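Local structure of putative flagellar hook-associated protein (Vibrio parahaemolyticus, 3PWX) at residues A[4-7]-A[8-11]; A[69-72]-A[73-76]; A[83-86]-A[87-91]; A[188-191]-A[192-196]; A[211-214]-A[215-219]. The protein probably serves as a structural protein of the bacterial flagellum, as a hook-associated member of the flagellin family that would link hook and filament. One frame throughout, in Å; residues are numbered along the deposited sequence.

How the contacts relate
Five local contacts sample three helices of an elongated chain. Contact 1 opens helix 7-61. Contacts 2 and 3 occupy the two ends of helix 71-89, with centres about 22 Å apart, while contacts 4 and 5 share helix 172-223 at about 35 Å between centres. Contacts 1 and 2 lie on opposite sides of the chain's centre, about 81 Å from centre to centre. Contacts 3 and 4 approach to about 5 Å between nearest atoms without touching, and a residue of each packs on V47 of helix 7-61. H97, a magnesium-binding residue with no ion bound in this chain, lies about 12 Å from N90 of contact 3, side chain to side chain.

Contact 1: residues A[4-7]-A[8-11]; sequences SDDP and MASI
D6 and S10 are joined by the backbone at the opening of helix 7-61, where D6 holds the N-cap position. S10 N donates to D6 O at 3.0 Å, with an N-H...O angle of 151°. One residue on, I11 N is placed to donate to P7 O, but that oxygen is crowded in the model and the bond is less certain. S10 also uses its hydroxyl: OG is hydrogen-bonded to L3 O, so the chain before the helix folds back over the same turn.

The second kind of contact is made by the D6 carboxylate with A9. CG of D6 stands anti to its own backbone N (chi1 -175°), which sets the carboxylate beside the first turn, OD1 against the A9 methyl. OD1 lies 3.4 Å from A9 CB, and OD2 stands 3.6 Å from A9 N, a long approach compared with the bond at S10. S10 CB adds a further touch, 3.3 Å from D6 O.

P7 fills the first helical position with a ring that brings no N-H, a place where a helix has no need of one.

The chemistry joins one firm backbone bond to an acidic group beside the first-turn amides. Near the positive end of the helix dipole the negative charge of D6 is probably stabilised, even though its carboxylate touches A9 mainly through the methyl group.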
loop_
_atom_site.group_PDB
_atom_site.type_symbol
_atom_site.label_atom_id
_atom_site.label_comp_id
_atom_site.label_asym_id
_atom_site.label_seq_id
_atom_site.Cartn_x
_atom_site.Cartn_y
_atom_site.Cartn_z
ATOM N N SER A 4 3.180 40.688 -9.061
ATOM C CA SER A 4 4.376 41.391 -8.573
ATOM C C SER A 4 4.150 42.286 -7.339
ATOM O O SER A 4 5.092 42.558 -6.592
ATOM C CB SER A 4 4.962 42.220 -9.702
ATOM O OG SER A 4 3.908 42.892 -10.370
ATOM N N ASP A 5 2.899 42.727 -7.151
ATOM C CA ASP A 5 2.410 43.524 -5.992
ATOM C C ASP A 5 2.848 43.055 -4.586
ATOM O O ASP A 5 3.263 43.875 -3.770
ATOM C CB ASP A 5 0.870 43.644 -6.023
ATOM C CG ASP A 5 0.338 44.444 -7.226
ATOM O OD1 ASP A 5 1.110 45.198 -7.890
ATOM O OD2 ASP A 5 -0.881 44.313 -7.495
ATOM N N ASP A 6 2.707 41.762 -4.282
ATOM C CA ASP A 6 3.314 41.179 -3.063
ATOM C C ASP A 6 3.909 39.813 -3.409
ATOM O O ASP A 6 3.182 38.845 -3.489
ATOM C CB ASP A 6 2.319 41.111 -1.867
ATOM C CG ASP A 6 2.982 40.618 -0.543
ATOM O OD1 ASP A 6 2.291 40.599 0.513
ATOM O OD2 ASP A 6 4.188 40.244 -0.545
ATOM N N PRO A 7 5.243 39.746 -3.608
ATOM C CA PRO A 7 5.919 38.593 -4.220
ATOM C C PRO A 7 6.207 37.395 -3.311
ATOM O O PRO A 7 6.203 36.266 -3.799
ATOM C CB PRO A 7 7.234 39.194 -4.747
ATOM C CG PRO A 7 7.177 40.678 -4.412
ATOM C CD PRO A 7 6.203 40.824 -3.312
HETATM N N MSE A 8 6.477 37.603 -2.025
HETATM C CA MSE A 8 6.670 36.451 -1.120
HETATM C C MSE A 8 5.343 35.830 -0.655
HETATM O O MSE A 8 5.286 34.629 -0.335
HETATM C CB MSE A 8 7.611 36.772 0.060
HETATM C CG MSE A 8 9.107 36.356 -0.159
HETATM SE SE MSE A 8 9.662 34.488 0.398
HETATM C CE MSE A 8 8.932 33.396 -1.050
ATOM N N ALA A 9 4.286 36.646 -0.637
ATOM C CA ALA A 9 2.924 36.137 -0.460
ATOM C C ALA A 9 2.444 35.406 -1.718
ATOM O O ALA A 9 1.826 34.362 -1.614
ATOM C CB ALA A 9 1.957 37.244 -0.073
ATOM N N SER A 10 2.744 35.957 -2.893
ATOM C CA SER A 10 2.492 35.287 -4.173
ATOM C C SER A 10 2.973 33.831 -4.220
ATOM O O SER A 10 2.207 32.957 -4.577
ATOM C CB SER A 10 3.132 36.063 -5.328
ATOM O OG SER A 10 2.159 36.799 -6.041
ATOM N N ILE A 11 4.251 33.609 -3.888
ATOM C CA ILE A 11 4.880 32.276 -3.837
ATOM C C ILE A 11 4.188 31.371 -2.809
ATOM O O ILE A 11 4.102 30.144 -2.963
ATOM C CB ILE A 11 6.381 32.377 -3.412
ATOM C CG1 ILE A 11 7.135 33.547 -4.114
ATOM C CG2 ILE A 11 7.099 31.008 -3.496
ATOM C CD1 ILE A 11 7.285 33.487 -5.639
#

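Contact 2: residues A[69-72]-A[73-76]; sequences QDRS and GMIT
D70 and G73 meet at the entry to helix 71-89, whose first residues are weakly bonded, and their backbones close a tight turn. G73 N donates to D70 O at 3.2 Å in an almost straight bond of 172°. A bond of the same spacing precedes it, from S72 N to Q69 O at 3.0 Å. The alternative partner four residues on, M74 N, remains 4.1 Å from D70 O, so the chain enters the helix through i to i+3 bonds, the 3-10 pattern.

The alpha-helical spacing takes over at R71. Its carbonyl oxygen accepts I75 N at 3.3 Å, and the side chain of I75 lies against the same oxygen, CG1 and CD1 each 3.4 Å from R71 O. This turn packs on helix 154-166, where R71 and I75 both touch F165 and I75 also meets E166. The NE of R71 is hydrogen-bonded to G61 O, just where helix 7-61 ends, which ties the start of one helix to the finish of the other.

On a neighbouring face, the selenomethionine M74 runs aslant to the aliphatic part of R71, its SE 4.0 Å from R71 CG. T76 has OG1 beside its own backbone N (chi1 -54°), a setting that turns the hydroxyl back along the helix. From there OG1 makes a weak hydrogen bond of 3.4 Å to S72 O.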
loop_
_atom_site.group_PDB
_atom_site.type_symbol
_atom_site.label_atom_id
_atom_site.label_comp_id
_atom_site.label_asym_id
_atom_site.label_seq_id
_atom_site.Cartn_x
_atom_site.Cartn_y
_atom_site.Cartn_z
ATOM N N GLN A 69 -33.325 -40.395 -12.048
ATOM C CA GLN A 69 -33.732 -39.618 -13.205
ATOM C C GLN A 69 -34.131 -38.200 -12.811
ATOM O O GLN A 69 -33.893 -37.249 -13.553
ATOM C CB GLN A 69 -34.885 -40.313 -13.935
ATOM C CG GLN A 69 -34.737 -40.374 -15.489
ATOM C CD GLN A 69 -34.328 -39.014 -15.998
ATOM O OE1 GLN A 69 -33.194 -38.535 -15.709
ATOM N NE2 GLN A 69 -35.237 -38.348 -16.739
ATOM N N ASP A 70 -34.728 -38.057 -11.636
ATOM C CA ASP A 70 -35.016 -36.732 -11.089
ATOM C C ASP A 70 -33.742 -35.882 -10.955
ATOM O O ASP A 70 -33.778 -34.664 -11.146
ATOM C CB ASP A 70 -35.720 -36.850 -9.740
ATOM C CG ASP A 70 -36.457 -35.586 -9.351
ATOM O OD1 ASP A 70 -37.659 -35.700 -9.059
ATOM O OD2 ASP A 70 -35.855 -34.484 -9.334
ATOM N N ARG A 71 -32.626 -36.538 -10.634
ATOM C CA ARG A 71 -31.328 -35.873 -10.559
ATOM C C ARG A 71 -30.847 -35.288 -11.874
ATOM O O ARG A 71 -29.767 -34.741 -11.922
ATOM C CB ARG A 71 -30.241 -36.805 -10.015
ATOM C CG ARG A 71 -30.366 -37.098 -8.529
ATOM C CD ARG A 71 -29.007 -37.414 -7.938
ATOM N NE ARG A 71 -29.041 -38.368 -6.822
ATOM C CZ ARG A 71 -28.819 -39.682 -6.942
ATOM N NH1 ARG A 71 -28.851 -40.451 -5.858
ATOM N NH2 ARG A 71 -28.552 -40.231 -8.136
ATOM N N SER A 72 -31.628 -35.400 -12.939
ATOM C CA SER A 72 -31.219 -34.812 -14.210
ATOM C C SER A 72 -31.488 -33.298 -14.230
ATOM O O SER A 72 -30.888 -32.567 -15.004
ATOM C CB SER A 72 -31.856 -35.562 -15.396
ATOM O OG SER A 72 -32.315 -34.674 -16.412
ATOM N N GLY A 73 -32.373 -32.832 -13.360
ATOM C CA GLY A 73 -32.707 -31.417 -13.295
ATOM C C GLY A 73 -31.762 -30.700 -12.352
ATOM O O GLY A 73 -31.442 -29.527 -12.545
HETATM N N MSE A 74 -31.320 -31.423 -11.329
HETATM C CA MSE A 74 -30.290 -30.962 -10.427
HETATM C C MSE A 74 -28.995 -30.718 -11.178
HETATM O O MSE A 74 -28.335 -29.700 -10.973
HETATM C CB MSE A 74 -30.029 -31.991 -9.338
HETATM C CG MSE A 74 -30.910 -31.855 -8.129
HETATM SE SE MSE A 74 -30.650 -33.411 -6.993
HETATM C CE MSE A 74 -32.540 -33.748 -6.541
ATOM N N ILE A 75 -28.640 -31.653 -12.048
ATOM C CA ILE A 75 -27.449 -31.533 -12.841
ATOM C C ILE A 75 -27.352 -30.226 -13.634
ATOM O O ILE A 75 -26.342 -29.577 -13.589
ATOM C CB ILE A 75 -27.238 -32.783 -13.683
ATOM C CG1 ILE A 75 -26.608 -33.842 -12.777
ATOM C CG2 ILE A 75 -26.406 -32.482 -14.950
ATOM C CD1 ILE A 75 -26.703 -35.262 -13.278
ATOM N N THR A 76 -28.408 -29.848 -14.330
ATOM C CA THR A 76 -28.500 -28.573 -15.035
ATOM C C THR A 76 -28.320 -27.362 -14.110
ATOM O O THR A 76 -27.611 -26.398 -14.466
ATOM C CB THR A 76 -29.871 -28.473 -15.728
ATOM O OG1 THR A 76 -30.052 -29.635 -16.538
ATOM C CG2 THR A 76 -30.021 -27.220 -16.591
#

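Contact 3: residues A[83-86]-A[87-91]; sequences DSIE and SSFNA
D83 meets S87 through the backbone: S87 N donates to D83 O at 2.9 Å. At S84 the carbonyl oxygen has two neighbours on S88. The amide N of S88 bonds to it at 3.1 Å, and S88 OG also lies 3.0 Å from S84 O.

I85 O takes F89 N at 3.2 Å. The two side chains lie side by side and point the same way, and I85 CG2 is 4.1 Å from both F89 CD2 and CE2. These are the last turns of helix 71-89, packed against two other helices: I85 and S88 lean on S50, S46 and V47 of helix 7-61, while F89 reaches A142 and I145 of helix 142-145.

E86 has its CG swung away from its own N (chi1 166°); this CG lies 3.9 Å from N90 ND2, while the carboxylate runs on away from the amide, back toward the start of the helix. The backbone bond from N90 N to E86 O is weak, bent to 121° as the helix gives way to loop. The N90 side chain has its own partner, OD1 accepting from L110 N.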
loop_
_atom_site.group_PDB
_atom_site.type_symbol
_atom_site.label_atom_id
_atom_site.label_comp_id
_atom_site.label_asym_id
_atom_site.label_seq_id
_atom_site.Cartn_x
_atom_site.Cartn_y
_atom_site.Cartn_z
ATOM N N ASP A 83 -21.323 -22.236 -14.039
ATOM C CA ASP A 83 -20.933 -21.345 -15.132
ATOM C C ASP A 83 -20.920 -19.925 -14.675
ATOM O O ASP A 83 -19.968 -19.193 -14.924
ATOM C CB ASP A 83 -21.869 -21.479 -16.324
ATOM C CG ASP A 83 -21.766 -22.833 -17.009
ATOM O OD1 ASP A 83 -20.845 -23.632 -16.707
ATOM O OD2 ASP A 83 -22.644 -23.093 -17.869
ATOM N N SER A 84 -21.974 -19.552 -13.970
ATOM C CA SER A 84 -22.107 -18.261 -13.320
ATOM C C SER A 84 -20.895 -17.862 -12.400
ATOM O O SER A 84 -20.522 -16.681 -12.297
ATOM C CB SER A 84 -23.449 -18.268 -12.586
ATOM O OG SER A 84 -23.504 -17.309 -11.543
ATOM N N ILE A 85 -20.275 -18.840 -11.749
ATOM C CA ILE A 85 -19.102 -18.596 -10.922
ATOM C C ILE A 85 -17.883 -18.397 -11.819
ATOM O O ILE A 85 -17.019 -17.583 -11.520
ATOM C CB ILE A 85 -18.858 -19.755 -9.953
ATOM C CG1 ILE A 85 -19.773 -19.647 -8.753
ATOM C CG2 ILE A 85 -17.437 -19.823 -9.497
ATOM C CD1 ILE A 85 -20.158 -21.046 -8.160
ATOM N N GLU A 86 -17.836 -19.113 -12.935
ATOM C CA GLU A 86 -16.791 -18.879 -13.910
ATOM C C GLU A 86 -16.886 -17.483 -14.489
ATOM O O GLU A 86 -15.879 -16.811 -14.591
ATOM C CB GLU A 86 -16.856 -19.895 -15.028
ATOM C CG GLU A 86 -16.011 -19.499 -16.264
ATOM C CD GLU A 86 -15.976 -20.616 -17.263
ATOM O OE1 GLU A 86 -14.873 -21.186 -17.481
ATOM O OE2 GLU A 86 -17.081 -20.970 -17.766
ATOM N N SER A 87 -18.101 -17.041 -14.819
ATOM C CA SER A 87 -18.343 -15.668 -15.303
ATOM C C SER A 87 -17.950 -14.533 -14.379
ATOM O O SER A 87 -17.553 -13.450 -14.846
ATOM C CB SER A 87 -19.825 -15.455 -15.579
ATOM O OG SER A 87 -20.059 -15.802 -16.909
ATOM N N SER A 88 -18.194 -14.733 -13.081
ATOM C CA SER A 88 -17.875 -13.724 -12.116
ATOM C C SER A 88 -16.374 -13.631 -11.996
ATOM O O SER A 88 -15.850 -12.544 -11.965
ATOM C CB SER A 88 -18.541 -14.018 -10.783
ATOM O OG SER A 88 -19.971 -14.060 -10.955
ATOM N N PHE A 89 -15.647 -14.735 -11.999
ATOM C CA PHE A 89 -14.183 -14.582 -11.833
ATOM C C PHE A 89 -13.483 -14.056 -13.083
ATOM O O PHE A 89 -12.303 -13.712 -13.013
ATOM C CB PHE A 89 -13.521 -15.883 -11.420
ATOM C CG PHE A 89 -13.579 -16.135 -9.991
ATOM C CD1 PHE A 89 -12.845 -15.354 -9.116
ATOM C CD2 PHE A 89 -14.384 -17.151 -9.497
ATOM C CE1 PHE A 89 -12.900 -15.575 -7.750
ATOM C CE2 PHE A 89 -14.452 -17.386 -8.124
ATOM C CZ PHE A 89 -13.705 -16.609 -7.246
ATOM N N ASN A 90 -14.220 -14.010 -14.198
ATOM C CA ASN A 90 -13.764 -13.564 -15.512
ATOM C C ASN A 90 -14.377 -12.214 -15.876
ATOM O O ASN A 90 -14.317 -11.781 -17.014
ATOM C CB ASN A 90 -14.121 -14.598 -16.577
ATOM C CG ASN A 90 -13.090 -15.718 -16.677
ATOM O OD1 ASN A 90 -11.969 -15.618 -16.129
ATOM N ND2 ASN A 90 -13.456 -16.781 -17.347
ATOM N N ALA A 91 -14.949 -11.554 -14.871
ATOM C CA ALA A 91 -15.463 -10.200 -15.000
ATOM C C ALA A 91 -14.406 -9.279 -15.579
ATOM O O ALA A 91 -13.212 -9.440 -15.298
ATOM C CB ALA A 91 -15.896 -9.686 -13.637
#

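Contact 4: residues A[188-191]-A[192-196]; sequences ANVL and GAMTE
L191 and T195 share a doubly used carbonyl. T195 N donates to L191 O at 3.0 Å, and T195 OG1 donates to that oxygen at 3.2 Å. The two donors come from opposite faces of the carbonyl plane, each tilted from it by roughly 30°. What allows this is the first torsion of T195 (chi1 -69°), which sets OG1 beside the residue's own backbone N and folds the hydroxyl back toward the preceding turn.

The other backbone bonds have regular i to i+4 spacing. G192 N reaches A188 O at 2.8 Å, and A193 N reaches N189 O at 2.9 Å in the straighter of the two bonds, 167°. M194 N donates to V190 O at 3.2 Å.

Outward from this ladder lie the apolar contacts. The selenomethionine M194 starts with CG beside its backbone N and bends at chi3, leaving its SE near two side chains of the preceding turn: 4.3 Å from V190 CG1 and 4.5 Å from L191 CD2. The A193 methyl lies against the backbone, with CB 3.3 Å from V190 O.

At the far end E196 forms a salt bridge with R200 and a long, weak ion pair with K132 of the second subunit. N189 ND2 donates to I145 O. This part of helix 172-223 packs on two other helices: V190 rests on V47 and S48 and M194 on L44 and D45, all of helix 7-61, while V190 and A193 also meet I145 of helix 142-145.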
loop_
_atom_site.group_PDB
_atom_site.type_symbol
_atom_site.label_atom_id
_atom_site.label_comp_id
_atom_site.label_asym_id
_atom_site.label_seq_id
_atom_site.Cartn_x
_atom_site.Cartn_y
_atom_site.Cartn_z
ATOM N N ALA A 188 -15.309 -19.833 2.524
ATOM C CA ALA A 188 -14.414 -19.164 3.482
ATOM C C ALA A 188 -13.431 -18.164 2.794
ATOM O O ALA A 188 -13.160 -17.023 3.274
ATOM C CB ALA A 188 -13.649 -20.197 4.279
ATOM N N ASN A 189 -12.908 -18.580 1.658
ATOM C CA ASN A 189 -11.961 -17.709 0.963
ATOM C C ASN A 189 -12.708 -16.491 0.382
ATOM O O ASN A 189 -12.246 -15.349 0.483
ATOM C CB ASN A 189 -11.254 -18.490 -0.155
ATOM C CG ASN A 189 -10.185 -19.443 0.358
ATOM O OD1 ASN A 189 -9.859 -19.449 1.510
ATOM N ND2 ASN A 189 -9.629 -20.236 -0.525
ATOM N N VAL A 190 -13.852 -16.736 -0.250
ATOM C CA VAL A 190 -14.636 -15.653 -0.859
ATOM C C VAL A 190 -15.047 -14.654 0.192
ATOM O O VAL A 190 -14.912 -13.447 -0.012
ATOM C CB VAL A 190 -15.885 -16.185 -1.650
ATOM C CG1 VAL A 190 -16.900 -15.067 -1.902
ATOM C CG2 VAL A 190 -15.445 -16.728 -2.945
ATOM N N LEU A 191 -15.452 -15.154 1.354
ATOM C CA LEU A 191 -15.920 -14.308 2.442
ATOM C C LEU A 191 -14.763 -13.601 3.094
ATOM O O LEU A 191 -14.904 -12.467 3.536
ATOM C CB LEU A 191 -16.715 -15.136 3.492
ATOM C CG LEU A 191 -18.153 -15.626 3.159
ATOM C CD1 LEU A 191 -18.805 -16.313 4.350
ATOM C CD2 LEU A 191 -19.069 -14.477 2.646
ATOM N N GLY A 192 -13.616 -14.267 3.166
ATOM C CA GLY A 192 -12.413 -13.646 3.738
ATOM C C GLY A 192 -11.949 -12.475 2.879
ATOM O O GLY A 192 -11.556 -11.418 3.393
ATOM N N ALA A 193 -11.999 -12.650 1.572
ATOM C CA ALA A 193 -11.741 -11.582 0.593
ATOM C C ALA A 193 -12.577 -10.343 0.762
ATOM O O ALA A 193 -12.071 -9.242 0.638
ATOM C CB ALA A 193 -12.027 -12.129 -0.808
HETATM N N MSE A 194 -13.882 -10.536 0.994
HETATM C CA MSE A 194 -14.849 -9.442 1.076
HETATM C C MSE A 194 -14.677 -8.742 2.405
HETATM O O MSE A 194 -14.876 -7.534 2.516
HETATM C CB MSE A 194 -16.288 -10.015 0.943
HETATM C CG MSE A 194 -16.773 -10.343 -0.499
HETATM SE SE MSE A 194 -18.498 -11.333 -0.477
HETATM C CE MSE A 194 -19.678 -9.752 -0.618
ATOM N N THR A 195 -14.356 -9.510 3.448
ATOM C CA THR A 195 -13.968 -8.911 4.721
ATOM C C THR A 195 -12.698 -8.090 4.500
ATOM O O THR A 195 -12.567 -6.981 5.011
ATOM C CB THR A 195 -13.716 -9.980 5.758
ATOM O OG1 THR A 195 -14.964 -10.611 6.093
ATOM C CG2 THR A 195 -13.175 -9.372 7.004
ATOM N N GLU A 196 -11.766 -8.604 3.691
ATOM C CA GLU A 196 -10.547 -7.876 3.460
ATOM C C GLU A 196 -10.864 -6.622 2.664
ATOM O O GLU A 196 -10.401 -5.563 2.997
ATOM C CB GLU A 196 -9.498 -8.741 2.789
ATOM C CG GLU A 196 -8.124 -8.167 2.943
ATOM C CD GLU A 196 -7.092 -8.731 1.959
ATOM O OE1 GLU A 196 -7.120 -9.954 1.685
ATOM O OE2 GLU A 196 -6.228 -7.918 1.505
#

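Contact 5: residues A[211-214]-A[215-219]; sequences HSEN and KLFVD
F217 reaches back over the preceding turn to E213 and N214. Its CB lies 3.8 Å from N214 O. The first torsion (chi1 -56°) then puts CG beside the residue's backbone N and swings the ring toward E213, so that CG stands 3.9 Å from E213 O. CD2 comes to 3.4 Å from the same oxygen and also meets N214 CA. Farther out, CE2 touches the aliphatic stem of the glutamate, 4.0 Å from E213 CB.

The oxygen beside the ring is in use as well: F217 N donates to E213 O at 3.1 Å, and L216 N adds a weak bond. One residue later V218 N bonds to N214 O, which V218 CG2 also approaches at 3.2 Å. On another face K215, its chain bent at chi3 and chi4, curls to a salt bridge of 2.7 Å between NZ and D219 OD2.

H211 NE2 donates to V130 O, and the H211 ring lies almost parallel to that of Y26, while D219 OD1 bonds N20. With K215 and V218 also on N20, this is helix-to-helix pairing of 172-223 with 7-61, antiparallel, consistent with the coiled coil predicted there and with the paired terminal helices of flagellins.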
loop_
_atom_site.group_PDB
_atom_site.type_symbol
_atom_site.label_atom_id
_atom_site.label_comp_id
_atom_site.label_asym_id
_atom_site.label_seq_id
_atom_site.Cartn_x
_atom_site.Cartn_y
_atom_site.Cartn_z
ATOM N N HIS A 211 -6.989 13.872 4.624
ATOM C CA HIS A 211 -6.880 14.752 3.454
ATOM C C HIS A 211 -7.902 15.880 3.527
ATOM O O HIS A 211 -7.645 16.982 3.087
ATOM C CB HIS A 211 -7.138 13.958 2.182
ATOM C CG HIS A 211 -5.961 13.168 1.707
ATOM N ND1 HIS A 211 -4.665 13.620 1.824
ATOM C CD2 HIS A 211 -5.882 11.976 1.065
ATOM C CE1 HIS A 211 -3.837 12.724 1.322
ATOM N NE2 HIS A 211 -4.546 11.724 0.839
ATOM N N SER A 212 -9.087 15.579 4.065
ATOM C CA SER A 212 -10.139 16.587 4.198
ATOM C C SER A 212 -9.789 17.671 5.214
ATOM O O SER A 212 -9.872 18.856 4.879
ATOM C CB SER A 212 -11.486 15.925 4.532
ATOM O OG SER A 212 -12.131 15.483 3.355
ATOM N N GLU A 213 -9.376 17.276 6.426
ATOM C CA GLU A 213 -8.801 18.209 7.411
ATOM C C GLU A 213 -7.712 19.057 6.759
ATOM O O GLU A 213 -7.768 20.282 6.752
ATOM C CB GLU A 213 -8.162 17.471 8.583
ATOM C CG GLU A 213 -8.975 16.331 9.165
ATOM C CD GLU A 213 -8.823 16.204 10.682
ATOM O OE1 GLU A 213 -9.738 15.633 11.303
ATOM O OE2 GLU A 213 -7.820 16.698 11.268
ATOM N N ASN A 214 -6.710 18.381 6.218
ATOM C CA ASN A 214 -5.601 19.031 5.560
ATOM C C ASN A 214 -6.028 20.112 4.605
ATOM O O ASN A 214 -5.488 21.206 4.655
ATOM C CB ASN A 214 -4.801 18.006 4.793
ATOM C CG ASN A 214 -3.423 17.875 5.314
ATOM O OD1 ASN A 214 -3.145 16.990 6.125
ATOM N ND2 ASN A 214 -2.540 18.749 4.865
ATOM N N LYS A 215 -6.995 19.793 3.743
ATOM C CA LYS A 215 -7.597 20.773 2.836
ATOM C C LYS A 215 -8.274 21.942 3.567
ATOM O O LYS A 215 -8.315 23.053 3.049
ATOM C CB LYS A 215 -8.603 20.111 1.889
ATOM C CG LYS A 215 -8.610 20.736 0.508
ATOM C CD LYS A 215 -9.646 20.167 -0.442
ATOM C CE LYS A 215 -11.066 20.561 -0.058
ATOM N NZ LYS A 215 -11.285 22.006 0.276
ATOM N N LEU A 216 -8.816 21.702 4.754
ATOM C CA LEU A 216 -9.297 22.828 5.557
ATOM C C LEU A 216 -8.212 23.829 5.851
ATOM O O LEU A 216 -8.359 25.013 5.535
ATOM C CB LEU A 216 -9.886 22.390 6.886
ATOM C CG LEU A 216 -11.367 22.675 6.994
ATOM C CD1 LEU A 216 -11.921 21.938 8.219
ATOM C CD2 LEU A 216 -11.644 24.181 7.030
ATOM N N PHE A 217 -7.136 23.345 6.477
ATOM C CA PHE A 217 -6.088 24.214 6.982
ATOM C C PHE A 217 -5.620 24.966 5.803
ATOM O O PHE A 217 -5.528 26.172 5.882
ATOM C CB PHE A 217 -4.930 23.460 7.641
ATOM C CG PHE A 217 -5.358 22.560 8.768
ATOM C CD1 PHE A 217 -5.992 23.084 9.916
ATOM C CD2 PHE A 217 -5.167 21.166 8.686
ATOM C CE1 PHE A 217 -6.419 22.240 10.944
ATOM C CE2 PHE A 217 -5.584 20.320 9.737
ATOM C CZ PHE A 217 -6.208 20.863 10.852
ATOM N N VAL A 218 -5.406 24.254 4.693
ATOM C CA VAL A 218 -4.981 24.870 3.439
ATOM C C VAL A 218 -5.937 25.940 2.923
ATOM O O VAL A 218 -5.485 27.032 2.672
ATOM C CB VAL A 218 -4.573 23.837 2.339
ATOM C CG1 VAL A 218 -4.088 24.530 1.052
ATOM C CG2 VAL A 218 -3.448 22.930 2.848
ATOM N N ASP A 219 -7.229 25.659 2.763
ATOM C CA ASP A 219 -8.192 26.723 2.399
ATOM C C ASP A 219 -8.183 27.941 3.347
ATOM O O ASP A 219 -8.231 29.077 2.866
ATOM C CB ASP A 219 -9.629 26.226 2.321
ATOM C CG ASP A 219 -9.883 25.264 1.180
ATOM O OD1 ASP A 219 -9.284 25.370 0.091
ATOM O OD2 ASP A 219 -10.753 24.372 1.394
#